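Local coordinates for putative uncharacterized protein (Chaetomium thermophilum, PDB 5T8V), which probably acts as a cohesin loader at chromatin, this chain being the C-terminal HEAT-repeat part of the Scc2 protein, at residues R467-V470 / R471-A474; A476-D480 / E481-F485; K497-P500 / E501-V504. One frame throughout, in Å; residues are numbered along the deposited sequence.

Contact 1 of 3, residues R467-V470 / R471-A474; sequences RGHV and RKMA
M473 lies over one face of the H469 imidazole, one helical turn further along the chain. Its SD stands 3.6 Å from the centroid of the H469 ring. This is a sulfur-aromatic contact over the face, offset toward the rim. On that rim NE2 of H469 is the ring atom nearest to SD of M473, at 3.3 Å. The methylene CG of M473 adds a CH-pi contact, 3.8 Å from the centroid of the H469 ring. The CB of H469 points away from segment 471-474, but chi1 of -171° sets CG beside the carbonyl carbon and swings the ring back toward M473. In M473 the chain is extended from CA to SD and turns at the last torsion, chi3. CD of K472 comes near the edge of the same imidazole.

The charged contact is made by two arginines. NH2 of R467 and NH2 of R471 are 4.3 Å apart. R471 forms a salt bridge with D643, while the ion pair of R467 with D643 is long and weak. This shared anion is likely to ease the closeness of the two guanidinium groups.

Four backbone bonds of the i to i+4 kind join segment 467-470 to segment 471-474. R471 N gives to R467 O at 3.0 Å, and M473 N gives to H469 O at 2.9 Å. K472 N and A474 N are bonded likewise to G468 O and V470 O. They hold the last turns of helix 446-474 in regular alpha form.

This helix end packs against two others. V470 and M473 rest on helix 590-602. V470 also meets helix 481-494 at A490, and R471 touches L494 there.

Contact 2 of 3, residues A476-D480 / E481-F485; sequences ALEAD and ELSLF
In D480 a chi1 of -176° places CG beside the carbonyl carbon and brings OD1 up to the amides of L482 and S483. D480 is thus the N-cap of helix 481-494. The bond from S483 N to D480 OD1 is 3.2 Å long and fairly straight, at 161°. It meets the oxygen from above the carboxylate plane. The second bond, from L482 N to the same OD1, is weak because it is strongly bent. The backbone adds the first regular helical bond, from L484 N to D480 O, at 2.9 Å. The negative carboxylate also faces the positive end of the helix dipole, which would probably favour the cap.

With an alanine here, the amides of L482 and S483 would probably lose the carboxylate oxygen OD1 that receives them, and the first turn would be less firmly held.

Before the cap, A479 is the centre of an inverse gamma turn. Next to this turn, CB of E478 points toward the helix start and packs on CB of S483. The hydroxyl of S483 is hydrogen-bonded to Q592 of helix 590-602. E481 forms a salt bridge with K586. CD2 of L484 lies 4.0 Å from the carbonyl O of E478.

Contact 3 of 3, residues K497-P500 / E501-V504; sequences KSRP and EHMV
The carbonyl O of R499 is gripped by two backbone amides, both weakly. H502 N lies 3.3 Å from R499 O, in a bent bond of 127°. M503 N is straighter but longer, 3.4 Å from R499 O. CG of M503 also sits beside this oxygen. Beyond it the M503 side chain folds at chi2 and chi3.

The side chains of R499 and H502 cross at a slant over the first turn of the helix. The aliphatic part of R499 does most of the touching. Its CG is 3.9 Å from ND1 of H502, and its CD is close to the same nitrogen. Beyond them NE of R499 stands over one face of the H502 ring. The two flat groups are not far from parallel, with planes 24° apart. The R499 chain is extended from CG to NE and carries the guanidinium past the ring, where NH1 forms a salt bridge with D488 of helix 481-494 that probably fixes how the chain lies along H502.

R499 is the N-cap of the short helix 500-503, one small element of the largely helical HEAT-repeat chain. P500 opens the helix, a place where a proline fits because no amide N-H is needed there for a helical bond.

P500 and V504 meet across the single turn. CG2 of V504 is 3.3 Å from P500 O. V504 is the first residue to leave helical geometry, and its carbonyl O accepts a hydrogen bond from NE1 of W540. P500 rests on Y551 and on C547 of helix 527-550, while V504 lies against K543 and I544.

The three contacts follow one another along the chain. Contact 1 ends helix 446-474, contact 2 starts helix 481-494, and contact 3 leads from a loop into the short helix 500-503. The centres of contacts 1 and 2 are about 14 Å apart, and only S475 lies between them in sequence. Contacts 2 and 3 have centres about 19 Å apart yet touch, CZ of F485 lying 3.8 Å from O of H502. Contacts 1 and 3 do not touch, their nearest atoms being about 10 Å apart. Helix 481-494 meets side chains of both contact 1 and contact 3. Helix 590-602 receives side chains from contacts 1 and 2.

Contact 1 of 3, residues R467-V470 / R471-A474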
loop_
_atom_site.group_PDB
_atom_site.type_symbol
_atom_site.label_atom_id
_atom_site.label_comp_id
_atom_site.label_asym_id
_atom_site.label_seq_id
_atom_site.Cartn_x
_atom_site.Cartn_y
_atom_site.Cartn_z
ATOM N N ARG A 467 17.589 11.930 9.160
ATOM C CA ARG A 467 16.861 13.015 9.808
ATOM C C ARG A 467 16.513 12.657 11.248
ATOM O O ARG A 467 16.688 13.471 12.166
ATOM C CB ARG A 467 15.603 13.342 9.003
ATOM C CG ARG A 467 15.901 14.059 7.697
ATOM C CD ARG A 467 14.817 13.838 6.660
ATOM N NE ARG A 467 13.489 14.118 7.192
ATOM C CZ ARG A 467 13.024 15.337 7.445
ATOM N NH1 ARG A 467 13.785 16.403 7.225
ATOM N NH2 ARG A 467 11.796 15.488 7.928
ATOM N N GLY A 468 16.027 11.434 11.468
ATOM C CA GLY A 468 15.767 10.995 12.829
ATOM C C GLY A 468 17.010 11.056 13.694
ATOM O O GLY A 468 16.965 11.525 14.836
ATOM N N HIS A 469 18.142 10.593 13.158
ATOM C CA HIS A 469 19.386 10.621 13.917
ATOM C C HIS A 469 19.795 12.051 14.246
ATOM O O HIS A 469 20.308 12.322 15.337
ATOM C CB HIS A 469 20.490 9.906 13.138
ATOM C CG HIS A 469 21.746 9.693 13.925
ATOM N ND1 HIS A 469 21.741 9.388 15.270
ATOM C CD2 HIS A 469 23.048 9.734 13.555
ATOM C CE1 HIS A 469 22.984 9.255 15.694
ATOM N NE2 HIS A 469 23.797 9.459 14.673
ATOM N N VAL A 470 19.567 12.986 13.321
ATOM C CA VAL A 470 19.893 14.385 13.592
ATOM C C VAL A 470 19.030 14.916 14.727
ATOM O O VAL A 470 19.521 15.596 15.636
ATOM C CB VAL A 470 19.736 15.234 12.319
ATOM C CG1 VAL A 470 19.771 16.731 12.654
ATOM C CG2 VAL A 470 20.838 14.898 11.327
ATOM N N ARG A 471 17.727 14.626 14.690
ATOM C CA ARG A 471 16.858 15.082 15.772
ATOM C C ARG A 471 17.314 14.510 17.108
ATOM O O ARG A 471 17.377 15.228 18.117
ATOM C CB ARG A 471 15.407 14.699 15.485
ATOM C CG ARG A 471 14.389 15.704 16.027
ATOM C CD ARG A 471 12.954 15.272 15.750
ATOM N NE ARG A 471 12.770 14.835 14.367
ATOM C CZ ARG A 471 12.475 15.640 13.349
ATOM N NH1 ARG A 471 12.322 16.945 13.538
ATOM N NH2 ARG A 471 12.334 15.132 12.130
ATOM N N LYS A 472 17.657 13.221 17.131
ATOM C CA LYS A 472 18.129 12.603 18.366
ATOM C C LYS A 472 19.386 13.296 18.879
ATOM O O LYS A 472 19.440 13.736 20.033
ATOM C CB LYS A 472 18.394 11.117 18.136
ATOM C CG LYS A 472 18.662 10.342 19.415
ATOM C CD LYS A 472 19.482 9.096 19.149
ATOM C CE LYS A 472 19.777 8.348 20.436
ATOM N NZ LYS A 472 20.709 7.212 20.206
ATOM N N MET A 473 20.414 13.399 18.033
ATOM C CA MET A 473 21.669 14.004 18.462
ATOM C C MET A 473 21.457 15.434 18.946
ATOM O O MET A 473 22.064 15.860 19.936
ATOM C CB MET A 473 22.680 13.979 17.317
ATOM C CG MET A 473 23.042 12.588 16.826
ATOM S SD MET A 473 24.176 12.641 15.422
ATOM C CE MET A 473 25.683 13.108 16.267
ATOM N N ALA A 474 20.596 16.188 18.262
ATOM C CA ALA A 474 20.377 17.586 18.610
ATOM C C ALA A 474 19.501 17.759 19.843
ATOM O O ALA A 474 19.476 18.856 20.413
ATOM C CB ALA A 474 19.745 18.328 17.432
#

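Contact 2 of 3, residues A476-D480 / E481-F485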
loop_
_atom_site.group_PDB
_atom_site.type_symbol
_atom_site.label_atom_id
_atom_site.label_comp_id
_atom_site.label_asym_id
_atom_site.label_seq_id
_atom_site.Cartn_x
_atom_site.Cartn_y
_atom_site.Cartn_z
ATOM N N ALA A 476 20.052 16.401 22.679
ATOM C CA ALA A 476 20.845 16.173 23.876
ATOM C C ALA A 476 21.157 17.488 24.589
ATOM O O ALA A 476 21.153 18.571 23.995
ATOM C CB ALA A 476 22.146 15.449 23.525
ATOM N N LEU A 477 21.431 17.376 25.888
ATOM C CA LEU A 477 21.836 18.505 26.719
ATOM C C LEU A 477 23.354 18.498 26.848
ATOM O O LEU A 477 23.933 17.530 27.355
ATOM C CB LEU A 477 21.182 18.429 28.099
ATOM C CG LEU A 477 19.699 18.798 28.175
ATOM C CD1 LEU A 477 18.928 17.786 29.011
ATOM C CD2 LEU A 477 19.538 20.196 28.749
ATOM N N GLU A 478 23.994 19.574 26.394
ATOM C CA GLU A 478 25.450 19.672 26.406
ATOM C C GLU A 478 25.847 21.089 26.781
ATOM O O GLU A 478 25.535 22.036 26.052
ATOM C CB GLU A 478 26.038 19.298 25.042
ATOM C CG GLU A 478 25.676 17.901 24.568
ATOM C CD GLU A 478 26.216 16.820 25.480
ATOM O OE1 GLU A 478 27.197 17.090 26.205
ATOM O OE2 GLU A 478 25.658 15.702 25.474
ATOM N N ALA A 479 26.535 21.235 27.914
ATOM C CA ALA A 479 27.078 22.526 28.334
ATOM C C ALA A 479 28.325 22.825 27.501
ATOM O O ALA A 479 29.462 22.808 27.976
ATOM C CB ALA A 479 27.385 22.520 29.825
ATOM N N ASP A 480 28.085 23.105 26.222
ATOM C CA ASP A 480 29.160 23.275 25.255
ATOM C C ASP A 480 28.705 24.264 24.192
ATOM O O ASP A 480 27.635 24.094 23.602
ATOM C CB ASP A 480 29.538 21.926 24.630
ATOM C CG ASP A 480 30.712 22.025 23.678
ATOM O OD1 ASP A 480 30.695 22.897 22.784
ATOM O OD2 ASP A 480 31.654 21.219 23.827
ATOM N N GLU A 481 29.523 25.291 23.951
ATOM C CA GLU A 481 29.151 26.337 23.002
ATOM C C GLU A 481 28.875 25.747 21.626
ATOM O O GLU A 481 27.835 26.021 21.011
ATOM C CB GLU A 481 30.256 27.390 22.910
ATOM C CG GLU A 481 30.856 27.817 24.239
ATOM C CD GLU A 481 31.912 28.887 24.077
ATOM O OE1 GLU A 481 31.648 29.888 23.376
ATOM O OE2 GLU A 481 33.012 28.717 24.643
ATOM N N LEU A 482 29.806 24.932 21.124
ATOM C CA LEU A 482 29.618 24.317 19.818
ATOM C C LEU A 482 28.373 23.443 19.800
ATOM O O LEU A 482 27.604 23.471 18.834
ATOM C CB LEU A 482 30.850 23.497 19.436
ATOM C CG LEU A 482 30.771 22.764 18.092
ATOM C CD1 LEU A 482 30.555 23.736 16.942
ATOM C CD2 LEU A 482 32.024 21.942 17.863
ATOM N N SER A 483 28.154 22.658 20.858
ATOM C CA SER A 483 26.964 21.815 20.905
ATOM C C SER A 483 25.697 22.654 20.828
ATOM O O SER A 483 24.725 22.263 20.172
ATOM C CB SER A 483 26.962 20.966 22.174
ATOM O OG SER A 483 28.091 20.110 22.214
ATOM N N LEU A 484 25.685 23.813 21.488
ATOM C CA LEU A 484 24.523 24.694 21.410
ATOM C C LEU A 484 24.327 25.206 19.989
ATOM O O LEU A 484 23.221 25.132 19.435
ATOM C CB LEU A 484 24.683 25.861 22.389
ATOM C CG LEU A 484 24.654 25.527 23.884
ATOM C CD1 LEU A 484 24.943 26.769 24.710
ATOM C CD2 LEU A 484 23.320 24.928 24.289
ATOM N N PHE A 485 25.393 25.731 19.382
ATOM C CA PHE A 485 25.295 26.229 18.012
ATOM C C PHE A 485 24.767 25.148 17.077
ATOM O O PHE A 485 23.842 25.385 16.291
ATOM C CB PHE A 485 26.662 26.726 17.544
ATOM C CG PHE A 485 26.662 27.275 16.149
ATOM C CD1 PHE A 485 26.341 28.599 15.913
ATOM C CD2 PHE A 485 26.990 26.469 15.074
ATOM C CE1 PHE A 485 26.344 29.108 14.628
ATOM C CE2 PHE A 485 26.995 26.971 13.790
ATOM C CZ PHE A 485 26.672 28.292 13.566
#

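Contact 3 of 3, residues K497-P500 / E501-V504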
loop_
_atom_site.group_PDB
_atom_site.type_symbol
_atom_site.label_atom_id
_atom_site.label_comp_id
_atom_site.label_asym_id
_atom_site.label_seq_id
_atom_site.Cartn_x
_atom_site.Cartn_y
_atom_site.Cartn_z
ATOM N N LYS A 497 13.983 25.932 7.029
ATOM C CA LYS A 497 14.291 27.331 7.293
ATOM C C LYS A 497 15.626 27.708 6.664
ATOM O O LYS A 497 16.660 27.100 6.959
ATOM C CB LYS A 497 14.317 27.589 8.798
ATOM C CG LYS A 497 12.936 27.686 9.437
ATOM C CD LYS A 497 13.014 27.743 10.959
ATOM C CE LYS A 497 13.618 29.050 11.458
ATOM N NZ LYS A 497 12.749 30.223 11.167
ATOM N N SER A 498 15.601 28.726 5.805
ATOM C CA SER A 498 16.792 29.137 5.073
ATOM C C SER A 498 17.857 29.670 6.024
ATOM O O SER A 498 17.579 30.526 6.868
ATOM C CB SER A 498 16.431 30.211 4.045
ATOM O OG SER A 498 15.910 31.365 4.684
ATOM N N ARG A 499 19.083 29.166 5.877
ATOM C CA ARG A 499 20.220 29.696 6.620
ATOM C C ARG A 499 21.529 29.409 5.892
ATOM O O ARG A 499 22.458 28.849 6.489
ATOM C CB ARG A 499 20.252 29.103 8.032
ATOM C CG ARG A 499 19.632 30.002 9.073
ATOM C CD ARG A 499 19.687 29.386 10.453
ATOM N NE ARG A 499 18.940 30.186 11.416
ATOM C CZ ARG A 499 18.909 29.955 12.724
ATOM N NH1 ARG A 499 19.592 28.943 13.243
ATOM N NH2 ARG A 499 18.195 30.742 13.514
ATOM N N PRO A 500 21.661 29.785 4.617
ATOM C CA PRO A 500 22.927 29.514 3.917
ATOM C C PRO A 500 24.125 30.172 4.573
ATOM O O PRO A 500 25.259 29.735 4.347
ATOM C CB PRO A 500 22.683 30.074 2.507
ATOM C CG PRO A 500 21.207 30.251 2.392
ATOM C CD PRO A 500 20.724 30.541 3.769
ATOM N N GLU A 501 23.906 31.195 5.396
ATOM C CA GLU A 501 24.990 31.991 5.957
ATOM C C GLU A 501 25.524 31.426 7.267
ATOM O O GLU A 501 26.713 31.587 7.560
ATOM C CB GLU A 501 24.527 33.440 6.162
ATOM C CG GLU A 501 23.185 33.608 6.888
ATOM C CD GLU A 501 22.596 34.993 6.709
ATOM O OE1 GLU A 501 23.336 35.910 6.286
ATOM O OE2 GLU A 501 21.387 35.165 6.983
ATOM N N HIS A 502 24.680 30.765 8.061
ATOM C CA HIS A 502 25.160 30.092 9.262
ATOM C C HIS A 502 25.830 28.762 8.948
ATOM O O HIS A 502 26.663 28.302 9.736
ATOM C CB HIS A 502 24.007 29.867 10.242
ATOM C CG HIS A 502 23.482 31.129 10.859
ATOM N ND1 HIS A 502 22.734 32.049 10.154
ATOM C CD2 HIS A 502 23.597 31.621 12.115
ATOM C CE1 HIS A 502 22.411 33.052 10.949
ATOM N NE2 HIS A 502 22.922 32.818 12.145
ATOM N N MET A 503 25.487 28.141 7.817
ATOM C CA MET A 503 26.096 26.869 7.442
ATOM C C MET A 503 27.556 27.051 7.052
ATOM O O MET A 503 28.417 26.263 7.460
ATOM C CB MET A 503 25.321 26.242 6.284
ATOM C CG MET A 503 23.882 25.887 6.613
ATOM S SD MET A 503 23.741 24.424 7.652
ATOM C CE MET A 503 24.332 23.158 6.544
ATOM N N VAL A 504 27.852 28.080 6.259
ATOM C CA VAL A 504 29.202 28.315 5.763
ATOM C C VAL A 504 29.967 29.192 6.746
ATOM O O VAL A 504 31.042 29.709 6.423
ATOM C CB VAL A 504 29.172 28.953 4.361
ATOM C CG1 VAL A 504 28.420 28.055 3.387
ATOM C CG2 VAL A 504 28.542 30.343 4.410
#